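Local coordinates for development-specific protein S (Myxococcus xanthus, PDB 1NPS) that assembles on the surface of myxospores in the presence of calcium ions, its N-terminal beta/gamma-crystallin domain binding two of them, at residues A[22-25]-A[26-29]. Numbering follows the deposited sequence.
Sequences NYTR and AQLA
T24 and Q27 meet in an N-cap at the start of helix 25-30, the short helix that follows edge strand 21-23 in the first Greek key motif of this beta/gamma-crystallin domain. OG1 of T24 receives the backbone N-H of Q27 in a weak but fairly straight capping bond, 3.4 Å between the two heavy atoms. The threonine's chi1 of 65° sets OG1 between its own backbone N and carbonyl carbon, turned to the opening helical turn. A chi1 of -72° aims the straight Q27 side chain back past T24 towards the strand, its CG 3.6 Å from T24 OG1. As modelled, Q27 NE2 lies 2.9 Å from T24 N; two donors so close make the assignment of the amide N and O doubtful.

Two backbone bonds carry the helix onward, L28 N to T24 O at 2.9 Å and A29 N to R25 O at 3.0 Å. L28 CG also rests 3.2 Å from T24 O, the same carbonyl oxygen that accepts the leucine's backbone N-H. On the buried flank, L28 CD2 packs 3.5 Å from CB of Y23, the two side chains roughly perpendicular, and the leucine also touches I81 of strand 80-85. With an alanine at this position, Y23 CB and I81 would probably lose their apolar partner from the helix, opening a gap between helix and sheet.

Farther out, Y23 pairs through its backbone with I81, and its OH is hydrogen-bonded to P19 O. The side chain of R25 passes about 6 Å (nearest atoms) from a bound calcium ion that has S79 among its ligands. The backbone of the same arginine gives the first turn a second hold, its N-H donated to D55 OD1.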
loop_
_atom_site.group_PDB
_atom_site.type_symbol
_atom_site.label_atom_id
_atom_site.label_comp_id
_atom_site.label_asym_id
_atom_site.label_seq_id
_atom_site.Cartn_x
_atom_site.Cartn_y
_atom_site.Cartn_z
ATOM N N ASN A 22 5.534 -3.818 -8.811
ATOM C CA ASN A 22 4.278 -3.201 -9.222
ATOM C C ASN A 22 3.174 -4.212 -8.978
ATOM O O ASN A 22 3.303 -5.373 -9.335
ATOM C CB ASN A 22 4.340 -2.833 -10.697
ATOM C CG ASN A 22 5.587 -2.084 -11.042
ATOM O OD1 ASN A 22 5.850 -1.026 -10.486
ATOM N ND2 ASN A 22 6.379 -2.631 -11.959
ATOM N N TYR A 23 2.109 -3.773 -8.320
ATOM C CA TYR A 23 1.001 -4.666 -7.993
ATOM C C TYR A 23 -0.368 -4.186 -8.460
ATOM O O TYR A 23 -0.879 -3.179 -7.969
ATOM C CB TYR A 23 0.951 -4.890 -6.478
ATOM C CG TYR A 23 2.258 -5.369 -5.904
ATOM C CD1 TYR A 23 2.588 -6.725 -5.923
ATOM C CD2 TYR A 23 3.174 -4.470 -5.363
ATOM C CE1 TYR A 23 3.803 -7.176 -5.419
ATOM C CE2 TYR A 23 4.389 -4.904 -4.857
ATOM C CZ TYR A 23 4.703 -6.263 -4.885
ATOM O OH TYR A 23 5.901 -6.713 -4.381
ATOM N N THR A 24 -0.969 -4.923 -9.384
ATOM C CA THR A 24 -2.306 -4.594 -9.863
ATOM C C THR A 24 -3.308 -5.180 -8.859
ATOM O O THR A 24 -2.912 -5.858 -7.891
ATOM C CB THR A 24 -2.590 -5.199 -11.256
ATOM O OG1 THR A 24 -2.598 -6.625 -11.169
ATOM C CG2 THR A 24 -1.540 -4.742 -12.271
ATOM N N ARG A 25 -4.590 -4.897 -9.080
ATOM C CA ARG A 25 -5.669 -5.385 -8.218
ATOM C C ARG A 25 -5.652 -6.909 -8.119
ATOM O O ARG A 25 -5.753 -7.471 -7.032
ATOM C CB ARG A 25 -7.028 -4.889 -8.737
ATOM C CG ARG A 25 -8.215 -5.309 -7.907
ATOM C CD ARG A 25 -9.511 -4.699 -8.434
ATOM N NE ARG A 25 -10.695 -5.325 -7.838
ATOM C CZ ARG A 25 -11.899 -4.757 -7.758
ATOM N NH1 ARG A 25 -12.100 -3.533 -8.239
ATOM N NH2 ARG A 25 -12.902 -5.405 -7.177
ATOM N N ALA A 26 -5.516 -7.571 -9.261
ATOM C CA ALA A 26 -5.471 -9.031 -9.302
ATOM C C ALA A 26 -4.214 -9.589 -8.604
ATOM O O ALA A 26 -4.283 -10.625 -7.945
ATOM C CB ALA A 26 -5.537 -9.508 -10.744
ATOM N N GLN A 27 -3.079 -8.909 -8.752
ATOM C CA GLN A 27 -1.838 -9.363 -8.112
ATOM C C GLN A 27 -1.919 -9.183 -6.595
ATOM O O GLN A 27 -1.406 -10.001 -5.838
ATOM C CB GLN A 27 -0.618 -8.637 -8.692
ATOM C CG GLN A 27 -0.294 -9.102 -10.087
ATOM C CD GLN A 27 0.749 -8.265 -10.787
ATOM O OE1 GLN A 27 1.441 -8.757 -11.674
ATOM N NE2 GLN A 27 0.841 -6.995 -10.426
ATOM N N LEU A 28 -2.606 -8.132 -6.155
ATOM C CA LEU A 28 -2.768 -7.891 -4.732
ATOM C C LEU A 28 -3.634 -8.997 -4.144
ATOM O O LEU A 28 -3.320 -9.565 -3.093
ATOM C CB LEU A 28 -3.409 -6.520 -4.495
ATOM C CG LEU A 28 -2.489 -5.312 -4.733
ATOM C CD1 LEU A 28 -3.263 -4.013 -4.544
ATOM C CD2 LEU A 28 -1.280 -5.367 -3.792
ATOM N N ALA A 29 -4.702 -9.325 -4.860
ATOM C CA ALA A 29 -5.632 -10.364 -4.456
ATOM C C ALA A 29 -4.921 -11.722 -4.333
ATOM O O ALA A 29 -5.215 -12.508 -3.422
ATOM C CB ALA A 29 -6.774 -10.452 -5.448
#